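Side-chain contacts in pyruvate kinase 1 (Trypanosoma brucei brucei, PDB 4KCT), which catalyses the transfer of phosphate from phosphoenolpyruvate to ADP, the last step of glycolysis, and also has an intrinsic oxaloacetate decarboxylase activity: residues G264-G267 with V268-A272; I178-G182 with C183-L187; F125-Y129 with P130-N134; G93-D97 with G98-F102; N306-P309 with T310-E313. All blocks are in the same frame, centred on the assembly; numbering follows the deposited sequence.

In the fold
Contacts 1 and 5 belong to the catalytic barrel and its subunit interface. Contact 1 lies on the short helix after barrel strand 258-262, where backbone amides hold the pyruvate carboxylate and an aspartate binds magnesium; contact 5, the most buried, starts helix 311-323 with a capping box and sends two arginines to the second subunit. The other three lie in or beside the smaller beta-rich part. Contacts 2 and 4 are surface turns, each pairing backbone hydrogen bonding with a small apolar touch, while contact 3 is half buried and built round a tyrosine. That tyrosine links contact 3 to contact 2, Phe125 links it to contact 4, and Asn179 of contact 2 binds Glu269 of contact 1.

Contact 1: G264-G267 with V268-A272; sequences GDLG and VEIPA. With MG (magnesium ion), chain C; PYR (pyruvic acid), chain E.
Asp265 O is shared by the amides of Val268 and Glu269, on the short active-site helix 263-269 that follows strand 258-262 of the TIM barrel. Glu269 N gives the regular helical bond, 2.9 Å to Asp265 O and nearly in line with the C=O. Val268 N comes in from above the carbonyl plane, 3.1 Å from the same Asp265 O. One residue on, Ile270 N reaches Leu266 O at 2.8 Å in a straight bond (167° at the hydrogen), and Ile270 is where the chain leaves helical geometry.

The amides at the start of this helix are spent on the ligand. Gly264 N donates to PYR O at 2.8 Å and Asp265 N to PYR OXT at 2.7 Å, so the two carboxylate oxygens of pyruvate each receive a backbone N-H, an arrangement in which the helix dipole would probably help. Thr297 and Lys239 also bond to the pyruvate. The outer end of Glu269 turns off to Asn179, and Gly264 O accepts from Arg311 of the second subunit. On the apolar side Leu266 CG meets Ile270 CD1 at 4.0 Å. Asp265 holds its CG beside the backbone N (chi1 -80°), and OD1 lies 2.0 Å from the magnesium ion, which also takes PYR OXT, PYR O3, two waters and Glu241 OE1.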
loop_
_atom_site.group_PDB
_atom_site.type_symbol
_atom_site.label_atom_id
_atom_site.label_comp_id
_atom_site.label_asym_id
_atom_site.label_seq_id
_atom_site.Cartn_x
_atom_site.Cartn_y
_atom_site.Cartn_z
ATOM N N GLY A 264 -19.341 20.470 -23.395
ATOM C CA GLY A 264 -19.574 21.133 -24.684
ATOM C C GLY A 264 -18.821 22.441 -24.749
ATOM O O GLY A 264 -17.840 22.583 -25.509
ATOM N N ASP A 265 -19.196 23.367 -23.872
ATOM C CA ASP A 265 -18.498 24.648 -23.791
ATOM C C ASP A 265 -17.034 24.470 -23.355
ATOM O O ASP A 265 -16.119 25.167 -23.836
ATOM C CB ASP A 265 -19.266 25.598 -22.860
ATOM C CG ASP A 265 -20.464 26.266 -23.569
ATOM O OD1 ASP A 265 -21.622 26.176 -23.070
ATOM O OD2 ASP A 265 -20.256 26.740 -24.703
ATOM N N LEU A 266 -16.802 23.558 -22.426
ATOM C CA LEU A 266 -15.454 23.386 -21.909
ATOM C C LEU A 266 -14.481 23.045 -23.036
ATOM O O LEU A 266 -13.346 23.534 -23.051
ATOM C CB LEU A 266 -15.417 22.302 -20.806
ATOM C CG LEU A 266 -14.128 22.152 -20.028
ATOM C CD1 LEU A 266 -13.738 23.487 -19.385
ATOM C CD2 LEU A 266 -14.297 21.075 -18.949
ATOM N N GLY A 267 -14.898 22.141 -23.934
ATOM C CA GLY A 267 -14.028 21.636 -24.997
ATOM C C GLY A 267 -13.900 22.613 -26.175
ATOM O O GLY A 267 -13.154 22.363 -27.125
ATOM N N VAL A 268 -14.583 23.750 -26.068
ATOM C CA VAL A 268 -14.343 24.895 -26.938
ATOM C C VAL A 268 -13.383 25.878 -26.262
ATOM O O VAL A 268 -12.448 26.389 -26.892
ATOM C CB VAL A 268 -15.677 25.612 -27.269
ATOM C CG1 VAL A 268 -15.427 26.993 -27.874
ATOM C CG2 VAL A 268 -16.539 24.741 -28.181
ATOM N N GLU A 269 -13.538 26.047 -24.950
ATOM C CA GLU A 269 -12.707 26.993 -24.196
ATOM C C GLU A 269 -11.266 26.476 -23.952
ATOM O O GLU A 269 -10.341 27.257 -23.863
ATOM C CB GLU A 269 -13.374 27.334 -22.863
ATOM C CG GLU A 269 -14.648 28.156 -23.003
ATOM C CD GLU A 269 -14.364 29.657 -23.059
ATOM O OE1 GLU A 269 -15.246 30.409 -23.504
ATOM O OE2 GLU A 269 -13.247 30.080 -22.666
ATOM N N ILE A 270 -11.120 25.179 -23.681
ATOM C CA ILE A 270 -9.809 24.606 -23.495
ATOM C C ILE A 270 -9.624 23.568 -24.588
ATOM O O ILE A 270 -10.605 23.136 -25.194
ATOM C CB ILE A 270 -9.653 23.967 -22.083
ATOM C CG1 ILE A 270 -10.375 22.622 -21.989
ATOM C CG2 ILE A 270 -10.147 24.923 -20.993
ATOM C CD1 ILE A 270 -10.194 21.940 -20.635
ATOM N N PRO A 271 -8.376 23.189 -24.882
ATOM C CA PRO A 271 -8.178 22.190 -25.945
ATOM C C PRO A 271 -9.031 20.925 -25.700
ATOM O O PRO A 271 -9.109 20.442 -24.572
ATOM C CB PRO A 271 -6.689 21.853 -25.821
ATOM C CG PRO A 271 -6.072 23.119 -25.273
ATOM C CD PRO A 271 -7.090 23.602 -24.267
ATOM N N ALA A 272 -9.613 20.372 -26.760
ATOM C CA ALA A 272 -10.566 19.264 -26.613
ATOM C C ALA A 272 -9.928 18.080 -25.865
ATOM O O ALA A 272 -10.550 17.495 -24.970
ATOM C CB ALA A 272 -11.090 18.817 -27.983
HETATM MG MG MG C . -22.584 24.988 -21.817
HETATM C C PYR E . -22.232 22.260 -22.104
HETATM O O PYR E . -21.806 21.080 -22.244
HETATM O OXT PYR E . -21.526 23.237 -22.486
HETATM C CA PYR E . -23.508 22.511 -21.366
HETATM O O3 PYR E . -23.951 23.668 -21.251
HETATM C CB PYR E . -24.194 21.368 -20.663
HETATM O O HOH W 1 -23.508 26.936 -20.980
HETATM O O HOH W 2 -23.985 25.197 -23.410
#

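Contact 2: I178-G182 with C183-L187; sequences INLPG and CEVDL
Leu180 and Cys183 face each other across a tight reversal of the chain, and a single backbone hydrogen bond closes it: Cys183 N donates to Leu180 O at 3.0 Å, with the N-H somewhat bent (153°) and the donor tilted 34° from the carbonyl plane.

The apolar contacts come from the same two residues and one more. Leu180 CB lies 3.7 Å from Cys183 CB, and Cys183 SG swings to the side of its own backbone N (chi1 -58°), which places it 3.9 Å from Leu180 CB. Further out, Leu180 CD2 touches Val185 CG2 at 4.0 Å, the two side chains crossing at about a right angle. Leu180 itself packs on Ile142 and Ile90 of the neighbouring strands, while Cys183 leans on Val136 and Val185 on Tyr129.

The backbone from Leu180 to Cys183 is a type II beta turn, with Gly182 at its third position at positive phi, as is usual there. It takes the chain out of strand 177-179 toward helix 192-204.

The polar side-chain contact reaches outward: Glu184 OE1 is hydrogen-bonded to His243 NE2, on helix 243-247.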
loop_
_atom_site.group_PDB
_atom_site.type_symbol
_atom_site.label_atom_id
_atom_site.label_comp_id
_atom_site.label_asym_id
_atom_site.label_seq_id
_atom_site.Cartn_x
_atom_site.Cartn_y
_atom_site.Cartn_z
ATOM N N ILE A 178 -18.913 33.927 -29.349
ATOM C CA ILE A 178 -17.461 34.147 -29.250
ATOM C C ILE A 178 -16.944 33.429 -27.996
ATOM O O ILE A 178 -17.586 33.467 -26.936
ATOM C CB ILE A 178 -17.164 35.678 -29.124
ATOM C CG1 ILE A 178 -17.478 36.405 -30.445
ATOM C CG2 ILE A 178 -15.725 35.946 -28.654
ATOM C CD1 ILE A 178 -16.525 36.049 -31.585
ATOM N N ASN A 179 -15.795 32.756 -28.111
ATOM C CA ASN A 179 -15.091 32.251 -26.940
ATOM C C ASN A 179 -13.685 32.791 -26.935
ATOM O O ASN A 179 -13.101 32.994 -27.978
ATOM C CB ASN A 179 -15.057 30.708 -26.936
ATOM C CG ASN A 179 -16.446 30.102 -26.783
ATOM O OD1 ASN A 179 -17.168 29.964 -27.758
ATOM N ND2 ASN A 179 -16.883 29.930 -25.543
ATOM N N LEU A 180 -13.187 33.124 -25.756
ATOM C CA LEU A 180 -11.853 33.674 -25.627
ATOM C C LEU A 180 -11.031 32.661 -24.838
ATOM O O LEU A 180 -10.926 32.758 -23.606
ATOM C CB LEU A 180 -11.929 35.008 -24.866
ATOM C CG LEU A 180 -12.143 36.334 -25.623
ATOM C CD1 LEU A 180 -12.489 36.249 -27.105
ATOM C CD2 LEU A 180 -12.952 37.379 -24.859
ATOM N N PRO A 181 -10.466 31.659 -25.540
ATOM C CA PRO A 181 -9.961 30.458 -24.849
ATOM C C PRO A 181 -8.774 30.823 -23.981
ATOM O O PRO A 181 -7.925 31.606 -24.402
ATOM C CB PRO A 181 -9.529 29.535 -26.002
ATOM C CG PRO A 181 -9.313 30.448 -27.165
ATOM C CD PRO A 181 -10.325 31.559 -27.001
ATOM N N GLY A 182 -8.847 30.466 -22.707
ATOM C CA GLY A 182 -7.736 30.729 -21.799
ATOM C C GLY A 182 -7.718 32.142 -21.234
ATOM O O GLY A 182 -6.850 32.472 -20.452
ATOM N N CYS A 183 -8.710 32.967 -21.592
ATOM C CA CYS A 183 -8.701 34.393 -21.202
ATOM C C CYS A 183 -9.601 34.659 -20.004
ATOM O O CYS A 183 -10.711 34.110 -19.903
ATOM C CB CYS A 183 -9.146 35.286 -22.375
ATOM S SG CYS A 183 -8.147 35.120 -23.863
ATOM N N GLU A 184 -9.176 35.573 -19.142
ATOM C CA GLU A 184 -10.016 35.984 -18.016
ATOM C C GLU A 184 -11.145 36.884 -18.527
ATOM O O GLU A 184 -10.894 37.956 -19.068
ATOM C CB GLU A 184 -9.184 36.720 -16.957
ATOM C CG GLU A 184 -7.952 35.958 -16.486
ATOM C CD GLU A 184 -8.299 34.738 -15.644
ATOM O OE1 GLU A 184 -7.525 33.746 -15.670
ATOM O OE2 GLU A 184 -9.355 34.761 -14.966
ATOM N N VAL A 185 -12.365 36.378 -18.482
ATOM C CA VAL A 185 -13.516 37.133 -18.928
ATOM C C VAL A 185 -14.322 37.562 -17.707
ATOM O O VAL A 185 -14.477 36.785 -16.754
ATOM C CB VAL A 185 -14.390 36.269 -19.846
ATOM C CG1 VAL A 185 -15.777 36.884 -20.007
ATOM C CG2 VAL A 185 -13.693 36.069 -21.193
ATOM N N ASP A 186 -14.750 38.821 -17.696
ATOM C CA ASP A 186 -15.479 39.385 -16.558
ATOM C C ASP A 186 -16.898 39.787 -16.972
ATOM O O ASP A 186 -17.100 40.829 -17.598
ATOM C CB ASP A 186 -14.716 40.600 -15.995
ATOM C CG ASP A 186 -15.354 41.165 -14.727
ATOM O OD1 ASP A 186 -14.853 42.205 -14.222
ATOM O OD2 ASP A 186 -16.353 40.578 -14.238
ATOM N N LEU A 187 -17.840 38.880 -16.750
ATOM C CA LEU A 187 -19.252 39.094 -17.071
ATOM C C LEU A 187 -20.043 38.701 -15.833
ATOM O O LEU A 187 -19.580 37.868 -15.047
ATOM C CB LEU A 187 -19.683 38.202 -18.257
ATOM C CG LEU A 187 -19.174 38.650 -19.639
ATOM C CD1 LEU A 187 -19.432 37.571 -20.687
ATOM C CD2 LEU A 187 -19.820 39.982 -20.044
#

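Contact 3: F125-Y129 with P130-N134; sequences FYIDY and PQLTN
Tyr129 lays its ring against the backbone of 130-134, its CE2 3.6 Å from Gln131 CB, and Tyr129 OH 3.7 Å from that same CB. The Gln131 backbone N stands 4.0 Å above one face of the ring, offset toward the rim. Gln131 crosses the tyrosine obliquely, its amide plane turned 86° from the ring. The ring gets there because Tyr129 CG is anti to the backbone N (chi1 -178°), which swings it along the backbone of the residues that follow. Apolar support comes from Leu132, whose CB is 4.4 Å from Tyr129 CD2 and whose CD2 is 4.3 Å from Ile127 CD1.

Behind these contacts lies a type I beta turn from Tyr129 to Leu132. Leu132 N donates to Tyr129 O at 3.1 Å, coming from above the carbonyl plane with a bent N-H (140°). Gln131 then takes the N-cap position of helix 132-135. Its chain bends at chi2, and Asn134 ND2 donates to Gln131 OE1 at 2.6 Å, with OE1 in the amide plane of Asn134, while Asn134 N donates to Gln131 O.

Further out, Tyr129 OH is bonded to Asp186 N and Asp128 OD1 to Arg91 N, both holding the chain at the entry to the turn. The turn thus joins strand 124-126, the outermost of its mixed sheet within this chain, to helix 132-135; Ile127 and Leu132 pack on Val110 of strand 107-111, and Leu132 also on Leu162 of strand 161-166.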
loop_
_atom_site.group_PDB
_atom_site.type_symbol
_atom_site.label_atom_id
_atom_site.label_comp_id
_atom_site.label_asym_id
_atom_site.label_seq_id
_atom_site.Cartn_x
_atom_site.Cartn_y
_atom_site.Cartn_z
ATOM N N PHE A 125 -15.441 43.779 -37.947
ATOM C CA PHE A 125 -16.715 43.499 -37.305
ATOM C C PHE A 125 -16.634 43.603 -35.788
ATOM O O PHE A 125 -15.541 43.689 -35.206
ATOM C CB PHE A 125 -17.287 42.133 -37.755
ATOM C CG PHE A 125 -16.515 40.939 -37.247
ATOM C CD1 PHE A 125 -16.739 40.439 -35.971
ATOM C CD2 PHE A 125 -15.607 40.277 -38.078
ATOM C CE1 PHE A 125 -16.073 39.292 -35.520
ATOM C CE2 PHE A 125 -14.950 39.128 -37.651
ATOM C CZ PHE A 125 -15.158 38.644 -36.356
ATOM N N TYR A 126 -17.797 43.636 -35.163
ATOM C CA TYR A 126 -17.928 44.053 -33.788
ATOM C C TYR A 126 -18.011 42.794 -32.888
ATOM O O TYR A 126 -18.630 41.787 -33.268
ATOM C CB TYR A 126 -19.208 44.877 -33.653
ATOM C CG TYR A 126 -19.635 45.160 -32.237
ATOM C CD1 TYR A 126 -19.002 46.148 -31.489
ATOM C CD2 TYR A 126 -20.779 44.548 -31.695
ATOM C CE1 TYR A 126 -19.423 46.451 -30.207
ATOM C CE2 TYR A 126 -21.255 44.906 -30.440
ATOM C CZ TYR A 126 -20.554 45.836 -29.692
ATOM O OH TYR A 126 -20.998 46.190 -28.453
ATOM N N ILE A 127 -17.425 42.880 -31.695
ATOM C CA ILE A 127 -17.640 41.868 -30.643
ATOM C C ILE A 127 -18.070 42.597 -29.369
ATOM O O ILE A 127 -17.519 43.655 -29.051
ATOM C CB ILE A 127 -16.343 41.051 -30.411
ATOM C CG1 ILE A 127 -16.104 40.107 -31.589
ATOM C CG2 ILE A 127 -16.413 40.252 -29.113
ATOM C CD1 ILE A 127 -14.752 39.393 -31.533
ATOM N N ASP A 128 -19.146 42.126 -28.732
ATOM C CA ASP A 128 -19.847 42.918 -27.710
ATOM C C ASP A 128 -19.269 42.741 -26.297
ATOM O O ASP A 128 -19.993 42.840 -25.324
ATOM C CB ASP A 128 -21.357 42.616 -27.711
ATOM C CG ASP A 128 -21.682 41.167 -27.245
ATOM O OD1 ASP A 128 -20.789 40.461 -26.733
ATOM O OD2 ASP A 128 -22.839 40.752 -27.373
ATOM N N TYR A 129 -17.956 42.569 -26.194
ATOM C CA TYR A 129 -17.276 42.486 -24.883
ATOM C C TYR A 129 -16.228 43.590 -24.742
ATOM O O TYR A 129 -15.216 43.547 -25.418
ATOM C CB TYR A 129 -16.584 41.110 -24.741
ATOM C CG TYR A 129 -15.894 40.910 -23.427
ATOM C CD1 TYR A 129 -16.620 40.898 -22.240
ATOM C CD2 TYR A 129 -14.503 40.835 -23.350
ATOM C CE1 TYR A 129 -15.987 40.772 -21.026
ATOM C CE2 TYR A 129 -13.854 40.698 -22.120
ATOM C CZ TYR A 129 -14.609 40.634 -20.975
ATOM O OH TYR A 129 -14.011 40.517 -19.762
ATOM N N PRO A 130 -16.512 44.629 -23.909
ATOM C CA PRO A 130 -15.727 45.875 -23.936
ATOM C C PRO A 130 -14.296 45.709 -23.506
ATOM O O PRO A 130 -13.439 46.421 -23.981
ATOM C CB PRO A 130 -16.463 46.782 -22.940
ATOM C CG PRO A 130 -17.880 46.320 -22.995
ATOM C CD PRO A 130 -17.857 44.843 -23.327
ATOM N N GLN A 131 -14.019 44.717 -22.662
ATOM C CA GLN A 131 -12.652 44.464 -22.212
ATOM C C GLN A 131 -11.823 43.612 -23.174
ATOM O O GLN A 131 -10.766 43.105 -22.800
ATOM C CB GLN A 131 -12.664 43.832 -20.831
ATOM C CG GLN A 131 -13.124 44.790 -19.736
ATOM C CD GLN A 131 -12.092 45.855 -19.471
ATOM O OE1 GLN A 131 -10.885 45.579 -19.475
ATOM N NE2 GLN A 131 -12.542 47.102 -19.370
ATOM N N LEU A 132 -12.312 43.423 -24.400
ATOM C CA LEU A 132 -11.664 42.479 -25.325
ATOM C C LEU A 132 -10.137 42.712 -25.453
ATOM O O LEU A 132 -9.357 41.763 -25.422
ATOM C CB LEU A 132 -12.322 42.527 -26.712
ATOM C CG LEU A 132 -11.695 41.646 -27.795
ATOM C CD1 LEU A 132 -11.964 40.182 -27.485
ATOM C CD2 LEU A 132 -12.241 42.008 -29.166
ATOM N N THR A 133 -9.712 43.969 -25.587
ATOM C CA THR A 133 -8.288 44.237 -25.866
ATOM C C THR A 133 -7.418 44.109 -24.635
ATOM O O THR A 133 -6.203 44.092 -24.745
ATOM C CB THR A 133 -8.047 45.631 -26.491
ATOM O OG1 THR A 133 -8.481 46.643 -25.574
ATOM C CG2 THR A 133 -8.798 45.780 -27.804
ATOM N N ASN A 134 -8.033 44.000 -23.463
ATOM C CA ASN A 134 -7.303 43.580 -22.268
ATOM C C ASN A 134 -7.271 42.082 -22.086
ATOM O O ASN A 134 -6.397 41.568 -21.426
ATOM C CB ASN A 134 -7.885 44.225 -21.015
ATOM C CG ASN A 134 -7.711 45.715 -21.012
ATOM O OD1 ASN A 134 -6.740 46.223 -21.563
ATOM N ND2 ASN A 134 -8.707 46.430 -20.504
#

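Contact 4: G93-D97 with G98-F102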
loop_
_atom_site.group_PDB
_atom_site.type_symbol
_atom_site.label_atom_id
_atom_site.label_comp_id
_atom_site.label_asym_id
_atom_site.label_seq_id
_atom_site.Cartn_x
_atom_site.Cartn_y
_atom_site.Cartn_z
ATOM N N GLY A 93 -21.342 41.312 -33.557
ATOM C CA GLY A 93 -22.446 42.094 -34.102
ATOM C C GLY A 93 -23.099 41.446 -35.316
ATOM O O GLY A 93 -22.988 40.227 -35.527
ATOM N N LEU A 94 -23.886 42.236 -36.038
ATOM C CA LEU A 94 -24.450 41.804 -37.321
ATOM C C LEU A 94 -23.471 42.080 -38.450
ATOM O O LEU A 94 -22.477 42.812 -38.274
ATOM C CB LEU A 94 -25.787 42.532 -37.608
ATOM C CG LEU A 94 -26.686 42.855 -36.409
ATOM C CD1 LEU A 94 -27.863 43.748 -36.806
ATOM C CD2 LEU A 94 -27.182 41.576 -35.762
ATOM N N PHE A 95 -23.793 41.548 -39.625
ATOM C CA PHE A 95 -22.992 41.703 -40.811
ATOM C C PHE A 95 -23.862 42.295 -41.916
ATOM O O PHE A 95 -25.052 42.008 -41.986
ATOM C CB PHE A 95 -22.458 40.339 -41.247
ATOM C CG PHE A 95 -21.470 39.745 -40.273
ATOM C CD1 PHE A 95 -20.127 40.112 -40.321
ATOM C CD2 PHE A 95 -21.904 38.938 -39.237
ATOM C CE1 PHE A 95 -19.230 39.653 -39.374
ATOM C CE2 PHE A 95 -21.015 38.487 -38.263
ATOM C CZ PHE A 95 -19.674 38.844 -38.337
ATOM N N LYS A 96 -23.273 43.120 -42.770
ATOM C CA LYS A 96 -23.958 43.534 -44.013
ATOM C C LYS A 96 -24.522 42.338 -44.778
ATOM O O LYS A 96 -23.908 41.264 -44.823
ATOM C CB LYS A 96 -23.017 44.316 -44.916
ATOM C CG LYS A 96 -22.483 45.581 -44.272
ATOM C CD LYS A 96 -21.969 46.546 -45.323
ATOM C CE LYS A 96 -21.283 47.728 -44.676
ATOM N NZ LYS A 96 -20.580 48.543 -45.695
ATOM N N ASP A 97 -25.714 42.513 -45.340
ATOM C CA ASP A 97 -26.387 41.434 -46.071
ATOM C C ASP A 97 -26.606 40.220 -45.204
ATOM O O ASP A 97 -27.054 39.197 -45.688
ATOM C CB ASP A 97 -25.592 41.019 -47.315
ATOM C CG ASP A 97 -25.274 42.191 -48.212
ATOM O OD1 ASP A 97 -26.193 42.988 -48.507
ATOM O OD2 ASP A 97 -24.094 42.355 -48.567
ATOM N N GLY A 98 -26.251 40.322 -43.926
ATOM C CA GLY A 98 -26.558 39.263 -42.973
ATOM C C GLY A 98 -25.593 38.077 -43.015
ATOM O O GLY A 98 -25.793 37.093 -42.311
ATOM N N GLU A 99 -24.529 38.180 -43.801
ATOM C CA GLU A 99 -23.537 37.094 -43.877
ATOM C C GLU A 99 -22.245 37.586 -44.481
ATOM O O GLU A 99 -22.259 38.421 -45.374
ATOM C CB GLU A 99 -24.068 35.918 -44.701
ATOM C CG GLU A 99 -24.471 36.277 -46.129
ATOM C CD GLU A 99 -25.026 35.079 -46.904
ATOM O OE1 GLU A 99 -24.484 33.958 -46.732
ATOM O OE2 GLU A 99 -26.017 35.253 -47.667
ATOM N N VAL A 100 -21.134 37.001 -44.048
ATOM C CA VAL A 100 -19.820 37.269 -44.641
ATOM C C VAL A 100 -19.007 35.976 -44.645
ATOM O O VAL A 100 -19.069 35.194 -43.691
ATOM C CB VAL A 100 -19.039 38.330 -43.824
ATOM C CG1 VAL A 100 -17.566 38.289 -44.176
ATOM C CG2 VAL A 100 -19.604 39.723 -44.079
ATOM N N SER A 101 -18.242 35.756 -45.709
ATOM C CA SER A 101 -17.393 34.563 -45.802
ATOM C C SER A 101 -15.905 34.899 -45.705
ATOM O O SER A 101 -15.435 35.854 -46.328
ATOM C CB SER A 101 -17.675 33.805 -47.102
ATOM O OG SER A 101 -18.963 33.229 -47.067
ATOM N N PHE A 102 -15.186 34.146 -44.876
ATOM C CA PHE A 102 -13.753 34.366 -44.677
ATOM C C PHE A 102 -12.967 33.178 -45.201
ATOM O O PHE A 102 -13.440 32.037 -45.154
ATOM C CB PHE A 102 -13.431 34.558 -43.192
ATOM C CG PHE A 102 -14.097 35.763 -42.570
ATOM C CD1 PHE A 102 -13.438 36.981 -42.513
ATOM C CD2 PHE A 102 -15.360 35.655 -41.991
ATOM C CE1 PHE A 102 -14.033 38.081 -41.920
ATOM C CE2 PHE A 102 -15.956 36.746 -41.386
ATOM C CZ PHE A 102 -15.287 37.965 -41.349
#
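Phe95 meets Val100 across a tight turn, and its side chain can be followed outward from the backbone. At the start, Phe95 CB lies 3.9 Å from Glu99 N and 4.1 Å from Val100 CG2. Phe95 CG then sits beside the backbone N and anti to the carbonyl carbon (chi1 -67°), which carries the ring toward the valine. Next comes Phe95 CD1, 3.8 Å from Val100 CG2 and 4.1 Å from Val100 CB, with the two side chains crossing at about a right angle. Further round, Phe95 CE1 packs against Phe125 CB, and the rings of Phe95 and Phe125 meet with their planes at about 60°.

The backbone beneath this contact turns sharply. Gly98 N donates to Phe95 O at 2.8 Å, although the exact place of that nitrogen is less sure, and Glu99 N makes a weak bond to Lys96 O at 3.3 Å. Asp97 and Gly98 both have positive phi. Within 98-102, Val100 CG1 lies 3.5 Å above one face of the Phe102 ring, offset toward the rim, so its two methyls serve different rings, CG2 that of Phe95 and CG1 that of Phe102.

The turn leads the chain from strand 90-91 into strand 99-102, which pairs antiparallel with strand 170-173. On that neighbour Phe95 and Phe102 pack against Leu172, and Glu99 forms a salt bridge with Arg171.

Contact 5: N306-P309 with T310-E313; sequences NPRP and TRAE
The guanidinium groups of Arg308 and Arg311 meet with their planes 62° apart. Arg308 NH2 lies over one face of the Arg311 group, 3.4 Å from Arg311 NH2, while Arg311 CZ is at the edge of the Arg308 group, in its plane. Acceptors on the second subunit probably offset the two positive charges: Arg311 NH2 forms a salt bridge with Asp146 of the second subunit, Arg311 NE bonds to Arg263 O of that subunit, and Arg308 NH2 to its Gly267 O.

The Glu313 carboxylate lies alongside Pro309, its OE1 3.5 Å from Pro309 CA and 3.7 Å from Pro309 CB. That same OE1 takes Thr310 N at 2.9 Å in a straight bond (169°), from above the carboxylate plane, and Ser302 OG as well. In return Thr310 holds its OG1 between its own N and carbonyl carbon (chi1 68°), and Glu313 N donates to Thr310 OG1 at 3.2 Å. These two reciprocal bonds make a capping box at the N-terminus of helix 311-323.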
loop_
_atom_site.group_PDB
_atom_site.type_symbol
_atom_site.label_atom_id
_atom_site.label_comp_id
_atom_site.label_asym_id
_atom_site.label_seq_id
_atom_site.Cartn_x
_atom_site.Cartn_y
_atom_site.Cartn_z
ATOM N N ASN A 306 -29.596 7.481 -34.520
ATOM C CA ASN A 306 -29.368 6.046 -34.734
ATOM C C ASN A 306 -29.816 5.244 -33.549
ATOM O O ASN A 306 -29.802 5.732 -32.423
ATOM C CB ASN A 306 -27.891 5.747 -35.038
ATOM C CG ASN A 306 -27.349 6.573 -36.201
ATOM O OD1 ASN A 306 -27.787 6.427 -37.332
ATOM N ND2 ASN A 306 -26.426 7.480 -35.907
ATOM N N PRO A 307 -30.299 4.027 -33.799
ATOM C CA PRO A 307 -30.943 3.247 -32.768
ATOM C C PRO A 307 -29.928 2.577 -31.811
ATOM O O PRO A 307 -30.324 1.969 -30.823
ATOM C CB PRO A 307 -31.723 2.170 -33.573
ATOM C CG PRO A 307 -30.981 2.057 -34.849
ATOM C CD PRO A 307 -30.466 3.442 -35.148
ATOM N N ARG A 308 -28.637 2.670 -32.132
ATOM C CA ARG A 308 -27.575 2.123 -31.259
ATOM C C ARG A 308 -26.458 3.142 -31.179
ATOM O O ARG A 308 -26.284 3.935 -32.098
ATOM C CB ARG A 308 -27.016 0.809 -31.853
ATOM C CG ARG A 308 -28.018 -0.339 -31.909
ATOM C CD ARG A 308 -27.399 -1.593 -32.544
ATOM N NE ARG A 308 -25.931 -1.547 -32.517
ATOM C CZ ARG A 308 -25.151 -2.477 -31.964
ATOM N NH1 ARG A 308 -25.685 -3.549 -31.384
ATOM N NH2 ARG A 308 -23.833 -2.323 -31.969
ATOM N N PRO A 309 -25.666 3.098 -30.102
ATOM C CA PRO A 309 -24.590 4.086 -29.935
ATOM C C PRO A 309 -23.303 3.586 -30.620
ATOM O O PRO A 309 -23.221 2.418 -31.003
ATOM C CB PRO A 309 -24.400 4.116 -28.410
ATOM C CG PRO A 309 -24.705 2.701 -28.002
ATOM C CD PRO A 309 -25.884 2.311 -28.869
ATOM N N THR A 310 -22.327 4.465 -30.802
ATOM C CA THR A 310 -21.033 4.030 -31.336
ATOM C C THR A 310 -20.222 3.409 -30.192
ATOM O O THR A 310 -20.577 3.539 -29.021
ATOM C CB THR A 310 -20.218 5.207 -31.907
ATOM O OG1 THR A 310 -19.819 6.068 -30.822
ATOM C CG2 THR A 310 -21.067 6.030 -32.933
ATOM N N ARG A 311 -19.105 2.776 -30.529
ATOM C CA ARG A 311 -18.296 2.124 -29.502
ATOM C C ARG A 311 -17.676 3.165 -28.558
ATOM O O ARG A 311 -17.516 2.906 -27.360
ATOM C CB ARG A 311 -17.212 1.243 -30.140
ATOM C CG ARG A 311 -17.743 0.250 -31.154
ATOM C CD ARG A 311 -18.780 -0.699 -30.538
ATOM N NE ARG A 311 -19.277 -1.703 -31.517
ATOM C CZ ARG A 311 -20.302 -1.499 -32.344
ATOM N NH1 ARG A 311 -20.865 -0.283 -32.423
ATOM N NH2 ARG A 311 -20.660 -2.444 -33.221
ATOM N N ALA A 312 -17.335 4.329 -29.095
ATOM C CA ALA A 312 -16.725 5.420 -28.274
ATOM C C ALA A 312 -17.737 5.930 -27.270
ATOM O O ALA A 312 -17.384 6.292 -26.152
ATOM C CB ALA A 312 -16.280 6.584 -29.171
ATOM N N GLU A 313 -19.005 5.983 -27.682
ATOM C CA GLU A 313 -20.055 6.468 -26.808
ATOM C C GLU A 313 -20.292 5.540 -25.623
ATOM O O GLU A 313 -20.445 5.987 -24.464
ATOM C CB GLU A 313 -21.344 6.726 -27.619
ATOM C CG GLU A 313 -21.245 8.045 -28.375
ATOM C CD GLU A 313 -22.185 8.153 -29.574
ATOM O OE1 GLU A 313 -22.957 7.181 -29.855
ATOM O OE2 GLU A 313 -22.085 9.191 -30.284
#